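Local coordinates for CELL division control protein 6 (Pyrobaculum aerophilum, PDB 1FNN), which binds ADP and magnesium as an AAA+ ATPase of the Cdc6/Cdc18 family and is probably involved in regulating DNA replication, at residues A47-R52 against Y186-S191; G51-G56 against V165-A170; V77-F82 against L129-A134; F190-K195 against L233-G238. One frame throughout, in Å; residues are numbered along the deposited sequence.

Interaction 1: A47-R52 against Y186-S191; sequences ATLLGR and YVIRFS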
# COMPACT_ATOMS: atom_id res chain seq x y z
N ALA A 47 -3.42 -11.99 -17.66
CA ALA A 47 -3.82 -10.67 -17.18
C ALA A 47 -2.57 -9.90 -16.72
O ALA A 47 -1.57 -10.49 -16.33
CB ALA A 47 -4.74 -10.80 -15.97
N THR A 48 -2.69 -8.58 -16.62
CA THR A 48 -1.65 -7.71 -16.10
C THR A 48 -2.28 -6.89 -14.99
O THR A 48 -3.40 -6.41 -15.24
CB THR A 48 -1.10 -6.75 -17.17
OG1 THR A 48 -0.51 -7.50 -18.23
CG2 THR A 48 -0.02 -5.84 -16.60
N LEU A 49 -1.71 -6.92 -13.80
CA LEU A 49 -2.24 -6.17 -12.67
C LEU A 49 -1.38 -4.91 -12.49
O LEU A 49 -0.15 -5.05 -12.42
CB LEU A 49 -2.17 -7.01 -11.38
CG LEU A 49 -2.74 -8.45 -11.43
CD1 LEU A 49 -2.76 -9.01 -10.00
CD2 LEU A 49 -4.13 -8.55 -12.05
N LEU A 50 -2.00 -3.72 -12.48
CA LEU A 50 -1.17 -2.49 -12.41
C LEU A 50 -1.67 -1.61 -11.29
O LEU A 50 -2.87 -1.38 -11.09
CB LEU A 50 -1.26 -1.69 -13.73
CG LEU A 50 -0.80 -2.39 -15.00
CD1 LEU A 50 -1.03 -1.50 -16.24
CD2 LEU A 50 0.69 -2.76 -14.91
N GLY A 51 -0.71 -1.05 -10.55
CA GLY A 51 -1.07 -0.18 -9.43
C GLY A 51 0.19 0.12 -8.63
O GLY A 51 1.13 -0.71 -8.67
N ARG A 52 0.15 1.23 -7.89
CA ARG A 52 1.36 1.57 -7.11
C ARG A 52 1.53 0.56 -5.96
O ARG A 52 0.64 -0.23 -5.63
CB ARG A 52 1.23 2.99 -6.54
CG ARG A 52 0.08 3.21 -5.58
CD ARG A 52 0.49 3.95 -4.31
NE ARG A 52 1.76 3.46 -3.75
CZ ARG A 52 2.42 4.04 -2.78
NH1 ARG A 52 1.88 5.15 -2.27
NH2 ARG A 52 3.57 3.60 -2.28
N TYR A 186 -6.17 -7.21 -21.08
CA TYR A 186 -6.54 -8.01 -19.91
C TYR A 186 -5.83 -7.26 -18.78
O TYR A 186 -4.83 -7.76 -18.28
CB TYR A 186 -6.19 -9.49 -20.01
CG TYR A 186 -6.80 -10.21 -21.19
CD1 TYR A 186 -6.04 -10.66 -22.26
CD2 TYR A 186 -8.18 -10.43 -21.24
CE1 TYR A 186 -6.61 -11.32 -23.34
CE2 TYR A 186 -8.78 -11.08 -22.30
CZ TYR A 186 -7.98 -11.52 -23.35
OH TYR A 186 -8.61 -12.16 -24.39
N VAL A 187 -6.17 -6.00 -18.54
CA VAL A 187 -5.45 -5.18 -17.56
C VAL A 187 -6.36 -4.87 -16.40
O VAL A 187 -7.47 -4.39 -16.59
CB VAL A 187 -4.89 -3.86 -18.11
CG1 VAL A 187 -4.41 -2.95 -16.98
CG2 VAL A 187 -3.74 -4.13 -19.07
N ILE A 188 -5.91 -5.24 -15.19
CA ILE A 188 -6.75 -4.97 -14.02
C ILE A 188 -6.00 -3.91 -13.19
O ILE A 188 -4.80 -4.11 -12.92
CB ILE A 188 -6.93 -6.27 -13.20
CG1 ILE A 188 -7.59 -7.38 -14.04
CG2 ILE A 188 -7.77 -5.96 -11.96
CD1 ILE A 188 -7.66 -8.70 -13.22
N ARG A 189 -6.66 -2.80 -12.90
CA ARG A 189 -6.04 -1.67 -12.27
C ARG A 189 -6.45 -1.56 -10.82
O ARG A 189 -7.57 -1.86 -10.46
CB ARG A 189 -6.46 -0.32 -12.96
CG ARG A 189 -6.01 -0.36 -14.43
CD ARG A 189 -6.14 0.99 -15.16
NE ARG A 189 -5.59 0.83 -16.51
CZ ARG A 189 -4.33 1.08 -16.83
NH1 ARG A 189 -3.47 1.49 -15.90
NH2 ARG A 189 -3.92 0.91 -18.08
N PHE A 190 -5.47 -1.26 -9.97
CA PHE A 190 -5.65 -1.18 -8.53
C PHE A 190 -5.29 0.28 -8.16
O PHE A 190 -4.11 0.62 -8.28
CB PHE A 190 -4.64 -2.11 -7.84
CG PHE A 190 -4.90 -3.56 -8.13
CD1 PHE A 190 -4.74 -4.11 -9.41
CD2 PHE A 190 -5.32 -4.37 -7.07
CE1 PHE A 190 -5.00 -5.47 -9.61
CE2 PHE A 190 -5.58 -5.72 -7.27
CZ PHE A 190 -5.41 -6.23 -8.55
N SER A 191 -6.30 1.09 -7.91
CA SER A 191 -6.00 2.52 -7.69
C SER A 191 -5.67 2.78 -6.23
O SER A 191 -5.85 1.89 -5.39
CB SER A 191 -7.26 3.31 -8.08
OG SER A 191 -8.15 3.13 -6.99
O HOH W 1 -2.25 2.75 -8.12
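T48 and L50 hydrogen-bond to Y186, I188 and F190 in a parallel β ladder that sets strand 46-50 beside strand 187-189, an outermost strand of the five-stranded AAA+ sheet. The strand directions differ by 22°. Four backbone bonds make the ladder. T48 N donates to Y186 O (2.8 Å) and T48 O accepts from I188 N (2.8 Å); L50 N then donates to I188 O (2.9 Å), while L50 O accepts from F190 N (2.8 Å). Their N-H···O angles of 151° to 169° mark regular bonds, and CA-H···O contacts from A47, V187, L49 and R189 back up the same carbonyls. L49 turns its own backbone the other way, to I164 and G166, so strand 46-50 is bonded along both margins. R189 O is taken up by Q25 NE2 of helix 23-38. Past the ladder a water continues the link, accepting from R52 N and donating to F190 O.

L49 and I188 occupy one face. They lie side by side, with L49 CD2 3.7 Å from I188 CD1, and the ring of F190 packs onto L49, its CE1 3.7 Å from L49 CB, against K57 and T60 of helix 57-68. The other face carries T48, L50, V187 and R189. There the R189 chain runs extended from CG to NE, and its NH2 makes a salt bridge to D169 OD1. V187 CG1 lies over one guanidinium face, offset toward the rim, and also packs 3.8 Å from L50 CD1.

Interaction 2: G51-G56 against V165-A170; sequences GRPGTG and VGHNDA. With ADP (adenosine-5'-diphosphate), chain D.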
# COMPACT_ATOMS: atom_id res chain seq x y z
N GLY A 51 -0.71 -1.05 -10.55
CA GLY A 51 -1.07 -0.18 -9.43
C GLY A 51 0.19 0.12 -8.63
O GLY A 51 1.13 -0.71 -8.67
N ARG A 52 0.15 1.23 -7.89
CA ARG A 52 1.36 1.57 -7.11
C ARG A 52 1.53 0.56 -5.96
O ARG A 52 0.64 -0.23 -5.63
CB ARG A 52 1.23 2.99 -6.54
CG ARG A 52 0.08 3.21 -5.58
CD ARG A 52 0.49 3.95 -4.31
NE ARG A 52 1.76 3.46 -3.75
CZ ARG A 52 2.42 4.04 -2.78
NH1 ARG A 52 1.88 5.15 -2.27
NH2 ARG A 52 3.57 3.60 -2.28
N PRO A 53 2.62 0.71 -5.22
CA PRO A 53 2.89 -0.16 -4.07
C PRO A 53 1.81 -0.04 -3.03
O PRO A 53 1.23 1.02 -2.75
CB PRO A 53 4.26 0.27 -3.56
CG PRO A 53 4.91 0.92 -4.75
CD PRO A 53 3.78 1.60 -5.49
N GLY A 54 1.38 -1.22 -2.56
CA GLY A 54 0.45 -1.23 -1.44
C GLY A 54 -1.01 -1.13 -1.83
O GLY A 54 -1.83 -0.94 -0.92
N THR A 55 -1.30 -1.30 -3.11
CA THR A 55 -2.70 -1.23 -3.56
C THR A 55 -3.32 -2.64 -3.61
O THR A 55 -4.48 -2.73 -4.02
CB THR A 55 -2.81 -0.57 -4.94
OG1 THR A 55 -1.90 -1.12 -5.92
CG2 THR A 55 -2.44 0.93 -4.80
N GLY A 56 -2.75 -3.65 -2.95
CA GLY A 56 -3.43 -4.96 -2.87
C GLY A 56 -3.26 -5.88 -4.09
O GLY A 56 -4.04 -6.85 -4.25
N VAL A 165 2.66 -8.56 -13.02
CA VAL A 165 2.34 -7.47 -12.12
C VAL A 165 3.32 -6.30 -12.24
O VAL A 165 4.52 -6.50 -12.31
CB VAL A 165 2.34 -7.97 -10.67
CG1 VAL A 165 1.96 -6.83 -9.72
CG2 VAL A 165 1.40 -9.14 -10.42
N GLY A 166 2.77 -5.08 -12.43
CA GLY A 166 3.64 -3.91 -12.53
C GLY A 166 3.01 -2.73 -11.80
O GLY A 166 1.95 -2.81 -11.21
N HIS A 167 3.71 -1.59 -11.83
CA HIS A 167 3.26 -0.37 -11.19
C HIS A 167 2.39 0.49 -12.09
O HIS A 167 1.44 1.09 -11.60
CB HIS A 167 4.45 0.52 -10.76
CG HIS A 167 5.10 -0.05 -9.53
ND1 HIS A 167 6.44 0.08 -9.26
CD2 HIS A 167 4.56 -0.75 -8.49
CE1 HIS A 167 6.72 -0.51 -8.12
NE2 HIS A 167 5.60 -1.02 -7.63
N ASN A 168 2.71 0.47 -13.37
CA ASN A 168 2.00 1.28 -14.35
C ASN A 168 2.17 0.64 -15.72
O ASN A 168 2.87 -0.38 -15.82
CB ASN A 168 2.53 2.73 -14.38
CG ASN A 168 4.04 2.80 -14.37
OD1 ASN A 168 4.61 3.48 -13.50
ND2 ASN A 168 4.72 2.14 -15.30
N ASP A 169 1.72 1.33 -16.76
CA ASP A 169 1.77 0.81 -18.12
C ASP A 169 3.16 0.64 -18.68
O ASP A 169 3.37 -0.07 -19.68
CB ASP A 169 0.89 1.70 -19.01
CG ASP A 169 -0.58 1.56 -18.70
OD1 ASP A 169 -1.28 0.76 -19.37
OD2 ASP A 169 -1.15 2.20 -17.80
N ALA A 170 4.22 1.15 -18.08
CA ALA A 170 5.58 0.96 -18.58
C ALA A 170 5.98 -0.50 -18.60
O ALA A 170 6.75 -0.93 -19.48
CB ALA A 170 6.56 1.77 -17.77
PB ADP D . 0.85 -4.70 -3.48
O1B ADP D . 1.36 -5.95 -4.18
O2B ADP D . -0.14 -3.99 -4.23
O3B ADP D . 2.08 -3.93 -3.33
PA ADP D . -0.18 -5.90 -1.12
O1A ADP D . -0.99 -6.94 -1.78
O2A ADP D . 1.04 -6.46 -0.54
O3A ADP D . 0.14 -4.77 -2.11
O5' ADP D . -0.99 -5.20 0.12
C5' ADP D . -0.19 -4.45 1.02
C4' ADP D . -0.70 -4.79 2.43
O4' ADP D . -2.05 -4.38 2.52
C3' ADP D . -0.70 -6.28 2.76
O3' ADP D . -0.50 -6.42 4.16
C2' ADP D . -2.07 -6.64 2.30
O2' ADP D . -2.56 -7.83 2.92
C1' ADP D . -2.88 -5.44 2.80
N9 ADP D . -3.99 -5.28 1.94
C8 ADP D . -3.97 -4.67 0.71
N7 ADP D . -5.15 -4.41 0.22
C5 ADP D . -6.00 -4.88 1.20
C6 ADP D . -7.40 -4.93 1.28
N6 ADP D . -8.16 -4.48 0.29
N1 ADP D . -7.96 -5.48 2.36
C2 ADP D . -7.17 -5.95 3.31
N3 ADP D . -5.84 -5.98 3.37
C4 ADP D . -5.31 -5.41 2.25
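The P-loop (Walker A) of this AAA+ ATPase follows strand 46-50, and its G51 meets the end of strand 160-166. G51 N donates to G166 O across 3.3 Å, a long bond whose donor is tilted 21° from the carbonyl plane. In return, H167 CA approaches G51 O at 3.3 Å with a nearly straight C-H···O angle of 164°. That oxygen also lies in plane at the edge of the H167 imidazole, nearest CD2, and receives a hydrogen bond from K57 NZ; it is thus shared by H167, just past that strand, and the P-loop lysine.

P53 and H167 cross at about a right angle, with the proline CG 3.5 Å from H167 NE2. From R52 to T55 the chain makes a type II turn. T55 OG1, set between its backbone N and carbonyl carbon (chi1 49°), reaches back to donate to R52 O at 2.7 Å, in the carbonyl plane, and so reinforces a weak main-chain bond.

Beyond the turn, backbone amides face the diphosphate: G54 N donates to ADP O3B (2.9 Å) and G56 N to the bridging O3A (3.2 Å). A strand, a glycine-rich turn and a helix beginning just after G56, with amides directed at phosphate oxygens, are the hallmark of the P-loop NTPase fold.

Interaction 3: V77-F82 against L129-A134; sequences VYINGF and LVLDDA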
# COMPACT_ATOMS: atom_id res chain seq x y z
N VAL A 77 2.51 -21.29 -9.38
CA VAL A 77 3.94 -21.07 -9.39
C VAL A 77 4.22 -19.56 -9.25
O VAL A 77 4.02 -18.77 -10.18
CB VAL A 77 4.57 -21.66 -10.67
CG1 VAL A 77 6.07 -21.33 -10.66
CG2 VAL A 77 4.41 -23.21 -10.71
N TYR A 78 4.44 -19.17 -8.01
CA TYR A 78 4.57 -17.72 -7.71
C TYR A 78 6.01 -17.29 -7.84
O TYR A 78 6.90 -17.77 -7.12
CB TYR A 78 3.96 -17.48 -6.33
CG TYR A 78 4.14 -16.02 -5.93
CD1 TYR A 78 3.22 -15.06 -6.31
CD2 TYR A 78 5.26 -15.65 -5.17
CE1 TYR A 78 3.39 -13.74 -5.95
CE2 TYR A 78 5.44 -14.33 -4.80
CZ TYR A 78 4.49 -13.38 -5.20
OH TYR A 78 4.66 -12.08 -4.84
N ILE A 79 6.27 -16.31 -8.71
CA ILE A 79 7.63 -15.83 -8.93
C ILE A 79 7.74 -14.37 -8.46
O ILE A 79 7.15 -13.50 -9.09
CB ILE A 79 8.13 -15.89 -10.36
CG1 ILE A 79 8.08 -17.28 -11.02
CG2 ILE A 79 9.60 -15.40 -10.46
CD1 ILE A 79 8.80 -18.34 -10.18
N ASN A 80 8.50 -14.15 -7.38
CA ASN A 80 8.65 -12.74 -6.94
C ASN A 80 9.78 -12.12 -7.74
O ASN A 80 10.96 -12.40 -7.45
CB ASN A 80 8.92 -12.72 -5.44
CG ASN A 80 9.27 -11.36 -4.88
OD1 ASN A 80 9.43 -10.38 -5.61
ND2 ASN A 80 9.39 -11.33 -3.55
N GLY A 81 9.48 -11.22 -8.67
CA GLY A 81 10.47 -10.62 -9.54
C GLY A 81 11.46 -9.72 -8.80
O GLY A 81 12.51 -9.36 -9.35
N PHE A 82 11.18 -9.37 -7.55
CA PHE A 82 12.17 -8.63 -6.77
C PHE A 82 13.36 -9.54 -6.44
O PHE A 82 14.45 -9.02 -6.25
CB PHE A 82 11.60 -8.08 -5.47
CG PHE A 82 12.64 -7.35 -4.65
CD1 PHE A 82 12.92 -6.01 -4.90
CD2 PHE A 82 13.31 -7.99 -3.63
CE1 PHE A 82 13.88 -5.35 -4.13
CE2 PHE A 82 14.26 -7.34 -2.86
CZ PHE A 82 14.54 -6.01 -3.12
N LEU A 129 1.15 -19.36 -13.61
CA LEU A 129 2.40 -18.68 -13.36
C LEU A 129 2.20 -17.19 -13.10
O LEU A 129 1.45 -16.49 -13.80
CB LEU A 129 3.31 -18.92 -14.57
CG LEU A 129 4.68 -18.24 -14.58
CD1 LEU A 129 5.58 -18.76 -13.44
CD2 LEU A 129 5.36 -18.43 -15.94
N VAL A 130 2.65 -16.76 -11.93
CA VAL A 130 2.53 -15.35 -11.58
C VAL A 130 3.95 -14.76 -11.62
O VAL A 130 4.83 -15.22 -10.88
CB VAL A 130 1.92 -15.16 -10.17
CG1 VAL A 130 1.94 -13.67 -9.83
CG2 VAL A 130 0.49 -15.71 -10.12
N LEU A 131 4.13 -13.71 -12.43
CA LEU A 131 5.39 -12.97 -12.32
C LEU A 131 5.14 -11.66 -11.60
O LEU A 131 4.76 -10.67 -12.24
CB LEU A 131 5.95 -12.75 -13.74
CG LEU A 131 6.14 -14.03 -14.56
CD1 LEU A 131 6.63 -13.69 -15.97
CD2 LEU A 131 7.11 -15.00 -13.88
N ASP A 132 5.27 -11.67 -10.27
CA ASP A 132 4.98 -10.52 -9.45
C ASP A 132 6.13 -9.51 -9.53
O ASP A 132 7.25 -9.89 -9.87
CB ASP A 132 4.77 -10.89 -7.96
CG ASP A 132 3.79 -9.97 -7.28
OD1 ASP A 132 3.52 -8.85 -7.81
OD2 ASP A 132 3.27 -10.33 -6.20
N ASP A 133 5.82 -8.25 -9.38
CA ASP A 133 6.78 -7.16 -9.56
C ASP A 133 7.70 -7.40 -10.75
O ASP A 133 8.92 -7.32 -10.63
CB ASP A 133 7.64 -6.93 -8.32
CG ASP A 133 6.70 -6.61 -7.16
OD1 ASP A 133 5.71 -5.89 -7.40
OD2 ASP A 133 7.03 -7.12 -6.07
N ALA A 134 7.07 -7.59 -11.89
CA ALA A 134 7.72 -7.91 -13.14
C ALA A 134 8.45 -6.79 -13.83
O ALA A 134 9.29 -7.09 -14.69
CB ALA A 134 6.67 -8.52 -14.08
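Y78 places its CG opposite the backbone N (chi1 176°), which carries the ring across to V130 and D132 on the adjacent strand, while D132 holds its carboxylate between staggered positions and meets the phenol. The two residues belong to strands 75-80 and 127-132, nearly parallel neighbours at one margin of the AAA+ sheet.

The backbone ladder is parallel and continuous: V77 O accepts from V130 N, I79 N donates to V130 O, and I79 O accepts from D132 N (2.9 Å). One step on, G81 N donates to D132 O from above the carbonyl plane, where the first strand has ended but D132 still closes the second. N80 OD1 then accepts from F82 N, forming an Asx turn.

On the face opposite Y78, I79 packs its CB and CG1 against L131 CD2 and its CG1 against L129 CD1, each at 3.8 Å, under helix 87-97. On the Y78 face the ring's CD1 lies 4.0 Å from V130 CG1, and R62 makes a cation-pi contact with the ring.

D132 is a known magnesium-site residue of this protein, and its position at the end of this strand fits a Walker B acidic residue; here its side chain stays about 4 Å from the bound magnesium ion (nearest atoms). Its OD1 accepts from D133 N. T58 OG1 is a second partner of OD2, to which Y78 OH donates at 2.6 Å on the anti side, 22° out of the carboxylate plane, with ring and carboxylate planes 88° apart.

Interaction 4: F190-K195 against L233-G238; sequences FSPYTK and LDTNRG. With ADP (adenosine-5'-diphosphate), chain D.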
# COMPACT_ATOMS: atom_id res chain seq x y z
N PHE A 190 -5.47 -1.26 -9.97
CA PHE A 190 -5.65 -1.18 -8.53
C PHE A 190 -5.29 0.28 -8.16
O PHE A 190 -4.11 0.62 -8.28
CB PHE A 190 -4.64 -2.11 -7.84
CG PHE A 190 -4.90 -3.56 -8.13
CD1 PHE A 190 -4.74 -4.11 -9.41
CD2 PHE A 190 -5.32 -4.37 -7.07
CE1 PHE A 190 -5.00 -5.47 -9.61
CE2 PHE A 190 -5.58 -5.72 -7.27
CZ PHE A 190 -5.41 -6.23 -8.55
N SER A 191 -6.30 1.09 -7.91
CA SER A 191 -6.00 2.52 -7.69
C SER A 191 -5.67 2.78 -6.23
O SER A 191 -5.85 1.89 -5.39
CB SER A 191 -7.26 3.31 -8.08
OG SER A 191 -8.15 3.13 -6.99
N PRO A 192 -4.92 3.84 -5.97
CA PRO A 192 -4.48 4.17 -4.62
C PRO A 192 -5.71 4.13 -3.73
O PRO A 192 -6.79 4.53 -4.21
CB PRO A 192 -3.90 5.58 -4.77
CG PRO A 192 -3.43 5.61 -6.20
CD PRO A 192 -4.57 4.92 -6.95
N TYR A 193 -5.59 3.59 -2.52
CA TYR A 193 -6.78 3.58 -1.67
C TYR A 193 -7.05 5.01 -1.15
O TYR A 193 -6.11 5.72 -0.77
CB TYR A 193 -6.62 2.69 -0.45
CG TYR A 193 -6.55 1.20 -0.77
CD1 TYR A 193 -5.37 0.47 -0.66
CD2 TYR A 193 -7.70 0.54 -1.17
CE1 TYR A 193 -5.32 -0.90 -0.94
CE2 TYR A 193 -7.68 -0.81 -1.46
CZ TYR A 193 -6.49 -1.51 -1.34
OH TYR A 193 -6.52 -2.87 -1.65
N THR A 194 -8.33 5.27 -0.96
CA THR A 194 -8.70 6.57 -0.39
C THR A 194 -8.62 6.44 1.13
O THR A 194 -8.46 5.34 1.72
CB THR A 194 -10.15 6.92 -0.77
OG1 THR A 194 -10.96 5.91 -0.17
CG2 THR A 194 -10.42 6.95 -2.26
N LYS A 195 -8.95 7.56 1.78
CA LYS A 195 -8.89 7.56 3.23
C LYS A 195 -9.92 6.66 3.84
O LYS A 195 -9.67 6.06 4.91
CB LYS A 195 -9.05 9.01 3.75
CG LYS A 195 -7.81 9.81 3.37
CD LYS A 195 -8.01 11.32 3.68
CE LYS A 195 -6.63 11.94 3.45
NZ LYS A 195 -6.51 13.33 3.99
N LEU A 233 -5.23 10.51 -8.48
CA LEU A 233 -4.01 10.89 -9.17
C LEU A 233 -2.88 11.07 -8.15
O LEU A 233 -1.70 11.17 -8.46
CB LEU A 233 -4.27 12.21 -9.89
CG LEU A 233 -5.09 12.22 -11.18
CD1 LEU A 233 -6.51 11.67 -11.00
CD2 LEU A 233 -5.21 13.69 -11.63
N ASP A 234 -3.28 11.09 -6.88
CA ASP A 234 -2.37 11.22 -5.75
C ASP A 234 -1.76 9.87 -5.40
O ASP A 234 -1.80 9.30 -4.31
CB ASP A 234 -3.14 11.86 -4.59
CG ASP A 234 -2.29 12.13 -3.37
OD1 ASP A 234 -1.05 11.94 -3.45
OD2 ASP A 234 -2.87 12.53 -2.33
N THR A 235 -0.97 9.37 -6.34
CA THR A 235 -0.28 8.11 -6.39
C THR A 235 0.93 8.02 -5.48
O THR A 235 1.60 6.98 -5.51
CB THR A 235 0.17 7.84 -7.85
OG1 THR A 235 -0.97 7.91 -8.72
CG2 THR A 235 0.83 6.47 -7.97
N ASN A 236 1.21 9.05 -4.69
CA ASN A 236 2.27 8.94 -3.69
C ASN A 236 1.68 8.57 -2.33
O ASN A 236 2.38 8.34 -1.35
CB ASN A 236 3.16 10.17 -3.65
CG ASN A 236 4.32 10.07 -4.65
OD1 ASN A 236 4.85 9.00 -4.95
ND2 ASN A 236 4.72 11.22 -5.18
N ARG A 237 0.37 8.44 -2.25
CA ARG A 237 -0.38 7.99 -1.09
C ARG A 237 -1.26 6.79 -1.49
O ARG A 237 -1.14 6.29 -2.61
CB ARG A 237 -1.21 9.14 -0.52
CG ARG A 237 -0.44 9.81 0.62
CD ARG A 237 -1.28 10.85 1.34
NE ARG A 237 -0.76 12.19 1.08
CZ ARG A 237 0.27 12.71 1.74
NH1 ARG A 237 0.88 12.00 2.68
NH2 ARG A 237 0.72 13.93 1.47
N GLY A 238 -2.07 6.31 -0.56
CA GLY A 238 -3.00 5.23 -0.83
C GLY A 238 -2.40 3.85 -0.57
O GLY A 238 -2.84 2.89 -1.19
PB ADP D . 0.85 -4.70 -3.48
O1B ADP D . 1.36 -5.95 -4.18
O2B ADP D . -0.14 -3.99 -4.23
O3B ADP D . 2.08 -3.93 -3.33
PA ADP D . -0.18 -5.90 -1.12
O1A ADP D . -0.99 -6.94 -1.78
O2A ADP D . 1.04 -6.46 -0.54
O3A ADP D . 0.14 -4.77 -2.11
O5' ADP D . -0.99 -5.20 0.12
C5' ADP D . -0.19 -4.45 1.02
C4' ADP D . -0.70 -4.79 2.43
O4' ADP D . -2.05 -4.38 2.52
C3' ADP D . -0.70 -6.28 2.76
O3' ADP D . -0.50 -6.42 4.16
C2' ADP D . -2.07 -6.64 2.30
O2' ADP D . -2.56 -7.83 2.92
C1' ADP D . -2.88 -5.44 2.80
N9 ADP D . -3.99 -5.28 1.94
C8 ADP D . -3.97 -4.67 0.71
N7 ADP D . -5.15 -4.41 0.22
C5 ADP D . -6.00 -4.88 1.20
C6 ADP D . -7.40 -4.93 1.28
N6 ADP D . -8.16 -4.48 0.29
N1 ADP D . -7.96 -5.48 2.36
C2 ADP D . -7.17 -5.95 3.31
N3 ADP D . -5.84 -5.98 3.37
C4 ADP D . -5.31 -5.41 2.25
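One hydrogen bond joins the backbones: Y193 N donates to G238 O at 3.1 Å. It is close to straight at the hydrogen (164°), and the donor lies in the carbonyl plane on a lone pair, with a C=O···N angle of 111°. A second backbone approach runs in the opposite sense, G238 CA to Y193 O at 3.1 Å. The pair brings the loop before helix 195-209 against the loop that leads into helix 240-256.

Packing is carried by P192. Its CB rests 3.6 Å from R237 O and its CG 4.0 Å from T235 CA, so the pyrrolidine sits against the type I turn from D234 to R237. R237 N closes that turn onto D234 O. P192 and G238 have the closest CA atoms of the two segments, 4.2 Å apart, an approach possible where no side chain intervenes at G238.

Ligand contact comes from the Y193 ring. With CG beside the backbone N (chi1 -69°), the ring passes G238 O, which is 3.5 Å from CD1, and extends to the adenine. There Y193 OH accepts from ADP N6 at 3.0 Å, and it lies 2.8 Å from N7. I198 and I201 of the following helix pack against the ring. Linking the loop after strand 187-189 to a loop of the lid, and presenting a tyrosine to the adenine, is consistent with the nucleotide pocket of an AAA+ ATPase.

Interactions 1 and 3 lie toward opposite margins of the same parallel sheet, largely buried, with backbone ladders and aliphatic packing. Interaction 1 is bonded across by backbone and one water alone, whereas interaction 3 adds the Y78-D132 side-chain bond near the magnesium site. Strand 160-166 lies between them: in interaction 2 it meets the P-loop, and V165 pairs with L131 and A134 of interaction 3. Interactions 1 and 2 share G51 and R52. Interaction 4 shares F190 and S191 with interaction 1 and joins that loop to one before helix 240-256. Interactions 2 and 4 are only partly buried, have few mutual bonds and serve different ends of ADP; T55 O probably hydrogen-bonds Y193 OH between them.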